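Local coordinates for outer surface protein (Bacillus cereus ATCC 14579, PDB 1X7F), which is uncharacterised but probably acts as a 6-phospho-N-acetylmuramidase, cleaving 6-phospho-N-acetylmuramic acid from its glycosides, at residues G125-G128 against L129-A132; L154-I157 against L158-Q161; D184-I187 against R188-R192. One frame throughout, in Å; residues are numbered along the deposited sequence. Where two conformers were deposited one is given.

Interaction 1: G125-G128 against L129-A132; sequences GFDG and LTEA
Asp127 sets its CG between its backbone N and carbonyl carbon (chi1 63°), which turns the carboxylate toward Thr130, while Glu131 bends sharply at chi2 (87°) and curls toward the backbone of Phe126. Asp127 OD2 takes two hydrogen bonds from Thr130, one from the amide N at 3.1 Å and one from OG1 at 3.0 Å. The two donors arrive from opposite faces of the carboxylate plane, each on the syn side. Glu131 OE2 accepts the N-H of Phe126 at 2.8 Å, also syn, and is held again by the hydroxyl of Tyr153. Its OE1 receives only a weak, bent bond from Gly128 N. The Phe126 ring packs beside Glu131 and Thr130: CD1 lies 3.4 Å from Glu131 OE1, and Thr130 CG2 stands over one face, near the rim. Gly128, at the N-cap, adopts a positive phi and gives its O to Ala132 N, starting helix 129-134. One carboxylate thus reaches forward from the loop and the other back from the helix, tying the two together. Asp127 OD2 and Glu131 OE1 are 4.5 Å apart, and their negative charges are probably eased by these N-H and hydroxyl groups and by the helix dipole.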
ATOM      1  N   GLY A 125     -22.934   8.441   2.790  1.00 49.12           N
ATOM      2  CA  GLY A 125     -23.881   7.390   3.127  1.00 49.78           C
ATOM      3  C   GLY A 125     -25.317   7.852   3.288  1.00 50.31           C
ATOM      4  O   GLY A 125     -25.642   9.032   3.102  1.00 50.65           O
ATOM      5  N   PHE A 126     -26.180   6.900   3.628  1.00 50.35           N
ATOM      6  CA  PHE A 126     -27.594   7.164   3.862  1.00 50.58           C
ATOM      7  C   PHE A 126     -27.949   6.631   5.251  1.00 50.10           C
ATOM      8  O   PHE A 126     -27.142   6.747   6.182  1.00 50.25           O
ATOM      9  CB  PHE A 126     -28.459   6.526   2.757  1.00 51.03           C
ATOM     10  CG  PHE A 126     -27.923   6.747   1.361  1.00 52.49           C
ATOM     11  CD1 PHE A 126     -27.070   5.814   0.771  1.00 52.81           C
ATOM     12  CD2 PHE A 126     -28.260   7.891   0.641  1.00 54.49           C
ATOM     13  CE1 PHE A 126     -26.563   6.015  -0.514  1.00 53.33           C
ATOM     14  CE2 PHE A 126     -27.755   8.101  -0.646  1.00 54.99           C
ATOM     15  CZ  PHE A 126     -26.904   7.160  -1.221  1.00 53.45           C
ATOM     16  N   ASP A 127     -29.133   6.034   5.385  1.00 49.21           N
ATOM     17  CA  ASP A 127     -29.618   5.533   6.672  1.00 48.33           C
ATOM     18  C   ASP A 127     -29.184   4.092   6.959  1.00 47.75           C
ATOM     19  O   ASP A 127     -29.623   3.493   7.946  1.00 47.90           O
ATOM     20  CB  ASP A 127     -31.146   5.644   6.738  1.00 48.47           C
ATOM     21  CG  ASP A 127     -31.844   4.786   5.691  1.00 48.40           C
ATOM     22  OD1 ASP A 127     -33.014   4.403   5.922  1.00 49.63           O
ATOM     23  OD2 ASP A 127     -31.309   4.446   4.612  1.00 47.41           O
ATOM     24  N   GLY A 128     -28.331   3.543   6.096  1.00 46.71           N
ATOM     25  CA  GLY A 128     -27.903   2.150   6.205  1.00 45.66           C
ATOM     26  C   GLY A 128     -28.830   1.182   5.487  1.00 45.03           C
ATOM     27  O   GLY A 128     -28.373   0.198   4.901  1.00 45.06           O
ATOM     28  N   LEU A 129     -30.132   1.456   5.545  1.00 44.11           N
ATOM     29  CA  LEU A 129     -31.136   0.647   4.863  1.00 43.28           C
ATOM     30  C   LEU A 129     -31.004   0.739   3.341  1.00 42.60           C
ATOM     31  O   LEU A 129     -31.103  -0.276   2.648  1.00 42.78           O
ATOM     32  CB  LEU A 129     -32.548   1.052   5.315  1.00 43.39           C
ATOM     33  CG  LEU A 129     -33.769   0.272   4.813  1.00 43.55           C
ATOM     34  CD1 LEU A 129     -33.727  -1.200   5.228  1.00 44.20           C
ATOM     35  CD2 LEU A 129     -35.048   0.927   5.315  1.00 43.66           C
ATOM     36  N   THR A 130     -30.774   1.954   2.832  1.00 41.71           N
ATOM     37  CA  THR A 130     -30.620   2.185   1.392  1.00 40.87           C
ATOM     38  C   THR A 130     -29.441   1.388   0.833  1.00 40.40           C
ATOM     39  O   THR A 130     -29.568   0.743  -0.211  1.00 40.37           O
ATOM     40  CB  THR A 130     -30.452   3.696   1.096  1.00 40.83           C
ATOM     41  OG1 THR A 130     -31.571   4.418   1.622  1.00 40.84           O
ATOM     42  CG2 THR A 130     -30.541   3.971  -0.400  1.00 40.85           C
ATOM     43  N   GLU A 131     -28.308   1.446   1.539  1.00 39.50           N
ATOM     44  CA  GLU A 131     -27.108   0.671   1.211  1.00 38.75           C
ATOM     45  C   GLU A 131     -27.415  -0.824   1.126  1.00 38.16           C
ATOM     46  O   GLU A 131     -27.062  -1.480   0.142  1.00 37.57           O
ATOM     47  CB  GLU A 131     -26.008   0.913   2.254  1.00 38.63           C
ATOM     48  CG  GLU A 131     -25.289   2.252   2.138  1.00 39.33           C
ATOM     49  CD  GLU A 131     -25.977   3.386   2.887  1.00 39.01           C
ATOM     50  OE1 GLU A 131     -27.211   3.362   3.060  1.00 37.46           O
ATOM     51  OE2 GLU A 131     -25.272   4.323   3.305  1.00 40.26           O
ATOM     52  N   ALA A 132     -28.079  -1.338   2.165  1.00 38.09           N
ATOM     53  CA  ALA A 132     -28.501  -2.739   2.241  1.00 38.29           C
ATOM     54  C   ALA A 132     -29.263  -3.210   1.003  1.00 38.23           C
ATOM     55  O   ALA A 132     -28.940  -4.291   0.452  1.00 38.56           O
ATOM     56  CB  ALA A 132     -29.338  -2.976   3.498  1.00 38.20           C
TER

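Interaction 2: L154-I157 against L158-Q161; sequences LENI and LSHQ
His160 turns its imidazole back against the last turn of helix 153-157, and CD2 of the ring comes 3.1 Å from the carbonyl O of Asn156, obliquely to the ring and without pointing its C-H at that oxygen. Ile157 O lies near the ring plane, at the edge carrying CD2. The hydroxyl of Ser159 stands over the centre of one face of the same ring, so that the imidazole is bordered by polar atoms from more than one direction. Asn156 sends its side chain past the ring at a slant, the amide and imidazole planes 68° apart. OD1 comes only to 4.0 Å from His160 NE2, whereas ND2 is hydrogen-bonded to the carbonyl of Asp127 in the neighbouring loop. Ser159 places OG between its backbone N and carbonyl carbon (chi1 79°), which lets the hydroxyl fold back onto Asn156 O at 2.7 Å, close to the carbonyl plane. The amide of Ser159 meets that same oxygen at 3.2 Å from well above the plane, and makes a weak second bond to Glu155 O. Leu158 rests CB and CG against Leu154 O, the acceptor for its own amide, and its CD1 grazes Leu154 CB at 4.5 Å. A type I turn from Ile157 to His160 then carries the chain away, closed by a weak bond from His160 N to Ile157 O. Asn156 O therefore has two donors from one residue. This probably serves to satisfy a carbonyl where the regular helical pattern gives way to the turn.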
ATOM      1  N   LEU A 154     -21.143  -0.074   9.060  1.00 42.82           N
ATOM      2  CA  LEU A 154     -21.375  -1.470   8.673  1.00 42.59           C
ATOM      3  C   LEU A 154     -22.390  -2.197   9.552  1.00 42.49           C
ATOM      4  O   LEU A 154     -23.265  -2.898   9.030  1.00 42.76           O
ATOM      5  CB  LEU A 154     -20.057  -2.253   8.638  1.00 42.46           C
ATOM      6  CG  LEU A 154     -19.146  -2.071   7.422  1.00 41.80           C
ATOM      7  CD1 LEU A 154     -17.785  -2.712   7.681  1.00 39.97           C
ATOM      8  CD2 LEU A 154     -19.791  -2.659   6.174  1.00 39.56           C
ATOM      9  N   GLU A 155     -22.261  -2.018  10.869  0.50 42.54           N
ATOM     10  CA  GLU A 155     -23.158  -2.629  11.861  0.50 42.36           C
ATOM     11  C   GLU A 155     -24.611  -2.260  11.582  0.50 42.07           C
ATOM     12  O   GLU A 155     -25.522  -3.055  11.817  0.50 42.22           O
ATOM     13  CB  GLU A 155     -22.781  -2.173  13.277  0.50 42.50           C
ATOM     14  CG  GLU A 155     -21.291  -2.238  13.606  0.50 42.88           C
ATOM     15  CD  GLU A 155     -20.820  -3.622  14.020  0.50 43.18           C
ATOM     16  OE1 GLU A 155     -21.655  -4.445  14.457  0.50 44.20           O
ATOM     17  OE2 GLU A 155     -19.604  -3.884  13.920  0.50 42.93           O
ATOM     18  N   ASN A 156     -24.803  -1.041  11.078  1.00 41.81           N
ATOM     19  CA  ASN A 156     -26.107  -0.511  10.698  1.00 41.16           C
ATOM     20  C   ASN A 156     -26.615  -1.181   9.414  1.00 40.22           C
ATOM     21  O   ASN A 156     -27.711  -1.750   9.399  1.00 40.00           O
ATOM     22  CB  ASN A 156     -25.996   1.013  10.537  1.00 41.22           C
ATOM     23  CG  ASN A 156     -27.339   1.693  10.368  1.00 42.14           C
ATOM     24  OD1 ASN A 156     -28.329   1.344  11.021  1.00 41.88           O
ATOM     25  ND2 ASN A 156     -27.373   2.696   9.498  1.00 44.08           N
ATOM     26  N   ILE A 157     -25.795  -1.130   8.360  1.00 39.34           N
ATOM     27  CA  ILE A 157     -26.104  -1.727   7.053  1.00 38.49           C
ATOM     28  C   ILE A 157     -26.422  -3.222   7.148  1.00 38.57           C
ATOM     29  O   ILE A 157     -27.406  -3.685   6.570  1.00 38.25           O
ATOM     30  CB  ILE A 157     -24.945  -1.473   6.038  1.00 38.47           C
ATOM     31  CG1 ILE A 157     -24.786   0.024   5.760  1.00 37.75           C
ATOM     32  CG2 ILE A 157     -25.175  -2.236   4.728  1.00 37.53           C
ATOM     33  CD1 ILE A 157     -23.481   0.387   5.075  1.00 37.78           C
ATOM     34  N   LEU A 158     -25.597  -3.960   7.889  1.00 38.54           N
ATOM     35  CA  LEU A 158     -25.757  -5.412   8.020  1.00 38.83           C
ATOM     36  C   LEU A 158     -26.893  -5.841   8.962  1.00 39.16           C
ATOM     37  O   LEU A 158     -27.295  -7.010   8.952  1.00 39.27           O
ATOM     38  CB  LEU A 158     -24.437  -6.070   8.430  1.00 38.49           C
ATOM     39  CG  LEU A 158     -23.235  -5.834   7.501  1.00 38.38           C
ATOM     40  CD1 LEU A 158     -21.954  -6.278   8.168  1.00 36.83           C
ATOM     41  CD2 LEU A 158     -23.408  -6.526   6.158  1.00 38.41           C
ATOM     42  N   SER A 159     -27.403  -4.907   9.767  1.00 39.64           N
ATOM     43  CA  SER A 159     -28.557  -5.180  10.636  1.00 40.19           C
ATOM     44  C   SER A 159     -29.844  -5.271   9.819  1.00 40.62           C
ATOM     45  O   SER A 159     -30.856  -5.818  10.285  1.00 41.15           O
ATOM     46  CB  SER A 159     -28.696  -4.130  11.743  1.00 40.24           C
ATOM     47  OG  SER A 159     -29.297  -2.940  11.265  1.00 40.60           O
ATOM     48  N   HIS A 160     -29.801  -4.723   8.605  1.00 40.89           N
ATOM     49  CA  HIS A 160     -30.861  -4.926   7.618  1.00 41.52           C
ATOM     50  C   HIS A 160     -30.507  -6.156   6.770  1.00 41.72           C
ATOM     51  O   HIS A 160     -29.375  -6.635   6.822  1.00 41.69           O
ATOM     52  CB  HIS A 160     -31.042  -3.672   6.747  1.00 41.23           C
ATOM     53  CG  HIS A 160     -31.144  -2.399   7.532  1.00 40.94           C
ATOM     54  ND1 HIS A 160     -32.264  -2.059   8.263  1.00 40.28           N
ATOM     55  CD2 HIS A 160     -30.262  -1.383   7.701  1.00 39.70           C
ATOM     56  CE1 HIS A 160     -32.066  -0.890   8.849  1.00 40.40           C
ATOM     57  NE2 HIS A 160     -30.859  -0.459   8.524  1.00 39.23           N
ATOM     58  N   GLN A 161     -31.472  -6.685   6.019  1.00 42.14           N
ATOM     59  CA  GLN A 161     -31.191  -7.811   5.127  1.00 42.60           C
ATOM     60  C   GLN A 161     -30.295  -7.380   3.965  1.00 42.74           C
ATOM     61  O   GLN A 161     -30.764  -6.861   2.945  1.00 42.98           O
ATOM     62  CB  GLN A 161     -32.483  -8.471   4.639  1.00 42.61           C
ATOM     63  CG  GLN A 161     -32.906  -9.707   5.449  1.00 43.44           C
ATOM     64  CD  GLN A 161     -33.390  -9.385   6.864  1.00 43.50           C
ATOM     65  OE1 GLN A 161     -32.671  -8.767   7.657  1.00 42.53           O
ATOM     66  NE2 GLN A 161     -34.603  -9.825   7.183  1.00 42.73           N
TER

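Interaction 3: D184-I187 against R188-R192; sequences DYFI and RCSER
Four successive i to i+4 hydrogen bonds, from the amides of Arg188, Cys189, Ser190 and Glu191 to the carbonyls of Asp184, Tyr185, Phe186 and Ile187, mark a regular alpha-helical stretch of helix 183-195. Along one flank Cys189 SG sits over a face of the Tyr185 ring, offset toward the rim, 3.8 Å from the centroid and nearest to CE2 at 3.4 Å, a sulfur-aromatic contact. Arg188 reaches the same ring differently. Its chain bends at chi3 (-49°), bringing NH2 up to the edge near CD1 at 3.3 Å; the guanidinium and ring planes are 76° apart, and one face of the guanidinium lies over Tyr185 CA. Both groups are held from outside: Tyr185 OH by Ser148 O and Asp150 N, and Arg188 NE by a salt bridge with Asp150, which Arg192 NE also engages. Another flank carries Ser190, whose OG stands over the centre of the Phe186 ring at 3.8 Å above its plane. That hydroxyl bonds Phe186 O at 2.7 Å, while Ser190 N reaches the oxygen from the opposite face of the carbonyl plane. His171 hydrogen-bonds to the hydroxyl and stacks with the Phe186 ring. Because Ser190 OG gives its hydrogen to Phe186 O, His171 NE2 is probably the donor in their bond; the Tyr185 ring, with sulfur over one face and the guanidinium at its edge, is meanwhile also fixed at its hydroxyl.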
ATOM      1  N   ASP A 184      -3.561   6.952  13.581  1.00 35.98           N
ATOM      2  CA  ASP A 184      -4.407   6.155  14.478  1.00 37.11           C
ATOM      3  C   ASP A 184      -5.874   6.131  14.026  1.00 36.68           C
ATOM      4  O   ASP A 184      -6.532   5.098  14.137  1.00 37.87           O
ATOM      5  CB  ASP A 184      -4.285   6.617  15.938  1.00 37.63           C
ATOM      6  CG  ASP A 184      -2.918   6.291  16.560  1.00 40.67           C
ATOM      7  OD1 ASP A 184      -2.212   5.343  16.120  1.00 43.42           O
ATOM      8  OD2 ASP A 184      -2.474   6.946  17.528  1.00 45.31           O
ATOM      9  N   TYR A 185      -6.379   7.262  13.533  1.00 35.81           N
ATOM     10  CA  TYR A 185      -7.747   7.331  13.019  1.00 35.69           C
ATOM     11  C   TYR A 185      -7.918   6.397  11.814  1.00 35.30           C
ATOM     12  O   TYR A 185      -8.892   5.643  11.735  1.00 35.60           O
ATOM     13  CB  TYR A 185      -8.141   8.786  12.676  1.00 35.08           C
ATOM     14  CG  TYR A 185      -9.526   8.939  12.077  1.00 34.88           C
ATOM     15  CD1 TYR A 185     -10.656   9.007  12.895  1.00 33.86           C
ATOM     16  CD2 TYR A 185      -9.708   9.016  10.691  1.00 33.53           C
ATOM     17  CE1 TYR A 185     -11.924   9.147  12.357  1.00 32.57           C
ATOM     18  CE2 TYR A 185     -10.981   9.150  10.136  1.00 32.54           C
ATOM     19  CZ  TYR A 185     -12.082   9.205  10.974  1.00 34.19           C
ATOM     20  OH  TYR A 185     -13.345   9.335  10.444  1.00 34.13           O
ATOM     21  N   PHE A 186      -6.961   6.462  10.886  1.00 34.88           N
ATOM     22  CA  PHE A 186      -6.940   5.636   9.676  1.00 33.68           C
ATOM     23  C   PHE A 186      -6.995   4.135   9.978  1.00 34.26           C
ATOM     24  O   PHE A 186      -7.662   3.369   9.270  1.00 34.31           O
ATOM     25  CB  PHE A 186      -5.687   5.978   8.863  1.00 33.36           C
ATOM     26  CG  PHE A 186      -5.315   4.944   7.828  1.00 33.38           C
ATOM     27  CD1 PHE A 186      -5.859   4.996   6.545  1.00 32.53           C
ATOM     28  CD2 PHE A 186      -4.423   3.925   8.135  1.00 35.46           C
ATOM     29  CE1 PHE A 186      -5.524   4.055   5.595  1.00 32.14           C
ATOM     30  CE2 PHE A 186      -4.078   2.969   7.176  1.00 35.26           C
ATOM     31  CZ  PHE A 186      -4.633   3.040   5.907  1.00 35.08           C
ATOM     32  N   ILE A 187      -6.280   3.724  11.026  1.00 34.38           N
ATOM     33  CA  ILE A 187      -6.273   2.337  11.480  1.00 33.78           C
ATOM     34  C   ILE A 187      -7.623   1.919  12.071  1.00 33.88           C
ATOM     35  O   ILE A 187      -8.149   0.872  11.704  1.00 34.76           O
ATOM     36  CB  ILE A 187      -5.099   2.106  12.477  1.00 34.09           C
ATOM     37  CG1 ILE A 187      -3.728   2.265  11.776  1.00 33.63           C
ATOM     38  CG2 ILE A 187      -5.239   0.762  13.219  1.00 33.10           C
ATOM     39  CD1 ILE A 187      -3.345   1.170  10.748  1.00 33.96           C
ATOM     40  N   ARG A 188      -8.181   2.722  12.979  1.00 33.61           N
ATOM     41  CA  ARG A 188      -9.522   2.446  13.522  1.00 35.02           C
ATOM     42  C   ARG A 188     -10.540   2.216  12.396  1.00 35.08           C
ATOM     43  O   ARG A 188     -11.277   1.230  12.421  1.00 36.12           O
ATOM     44  CB  ARG A 188     -10.016   3.567  14.463  1.00 34.14           C
ATOM     45  CG  ARG A 188      -9.331   3.605  15.832  1.00 35.38           C
ATOM     46  CD  ARG A 188     -10.025   4.477  16.902  1.00 35.58           C
ATOM     47  NE  ARG A 188     -10.362   5.823  16.431  1.00 40.96           N
ATOM     48  CZ  ARG A 188      -9.547   6.887  16.467  1.00 44.35           C
ATOM     49  NH1 ARG A 188      -8.315   6.797  16.962  1.00 45.51           N
ATOM     50  NH2 ARG A 188      -9.974   8.060  16.013  1.00 44.35           N
ATOM     51  N   CYS A 189     -10.561   3.126  11.421  1.00 35.19           N
ATOM     52  CA  CYS A 189     -11.441   3.035  10.251  1.00 35.14           C
ATOM     53  C   CYS A 189     -11.250   1.736   9.486  1.00 34.73           C
ATOM     54  O   CYS A 189     -12.215   1.030   9.206  1.00 34.03           O
ATOM     55  CB  CYS A 189     -11.191   4.198   9.285  1.00 35.57           C
ATOM     56  SG  CYS A 189     -11.745   5.819   9.833  1.00 35.34           S
ATOM     57  N   SER A 190     -10.001   1.447   9.136  1.00 34.88           N
ATOM     58  CA  SER A 190      -9.656   0.239   8.386  1.00 35.18           C
ATOM     59  C   SER A 190      -9.935  -1.068   9.149  1.00 35.66           C
ATOM     60  O   SER A 190     -10.284  -2.074   8.534  1.00 36.15           O
ATOM     61  CB  SER A 190      -8.196   0.296   7.933  1.00 34.84           C
ATOM     62  OG  SER A 190      -7.921   1.514   7.279  1.00 31.64           O
ATOM     63  N   GLU A 191      -9.777  -1.042  10.472  0.50 35.88           N
ATOM     64  CA  GLU A 191     -10.060  -2.206  11.329  0.50 36.30           C
ATOM     65  C   GLU A 191     -11.548  -2.556  11.430  0.50 36.46           C
ATOM     66  O   GLU A 191     -11.898  -3.695  11.731  0.50 36.43           O
ATOM     67  CB  GLU A 191      -9.478  -2.006  12.731  0.50 35.88           C
ATOM     68  CG  GLU A 191      -8.035  -2.466  12.863  0.50 36.49           C
ATOM     69  CD  GLU A 191      -7.423  -2.142  14.213  0.50 36.92           C
ATOM     70  OE1 GLU A 191      -6.419  -2.796  14.578  0.50 36.09           O
ATOM     71  OE2 GLU A 191      -7.938  -1.234  14.904  0.50 38.24           O
ATOM     72  N   ARG A 192     -12.415  -1.573  11.199  1.00 36.84           N
ATOM     73  CA  ARG A 192     -13.861  -1.808  11.145  1.00 37.52           C
ATOM     74  C   ARG A 192     -14.214  -2.718   9.975  1.00 37.50           C
ATOM     75  O   ARG A 192     -15.018  -3.637  10.117  1.00 36.90           O
ATOM     76  CB  ARG A 192     -14.629  -0.496  10.984  1.00 37.38           C
ATOM     77  CG  ARG A 192     -14.723   0.345  12.224  1.00 37.78           C
ATOM     78  CD  ARG A 192     -15.447   1.665  11.985  1.00 38.76           C
ATOM     79  NE  ARG A 192     -15.561   2.470  13.198  1.00 39.91           N
ATOM     80  CZ  ARG A 192     -16.420   2.231  14.180  1.00 40.89           C
ATOM     81  NH1 ARG A 192     -17.251   1.196  14.117  1.00 42.98           N
ATOM     82  NH2 ARG A 192     -16.443   3.025  15.240  1.00 42.08           N
TER

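In the fold
All three contacts lie in series in the N-terminal domain, whose eight parallel strands with intervening helices fit a (beta/alpha)8 barrel; none nests in or crosses another. Interaction 1 comes first, where the loop after strand 119-122 enters helix 129-134. Interaction 2 follows at the exit of helix 153-157 toward strand 167-170. Their centres are about 8 Å apart, and they pack directly, with Leu129 CD1 3.5 Å from His160 ND1, joining the start of helix 129-134 to the turn that follows helix 153-157. Interaction 3 closes no loop but runs along helix 183-195, its centre about 19 Å from that of interaction 2, which it meets where Leu154 CD1 packs against Arg192 O.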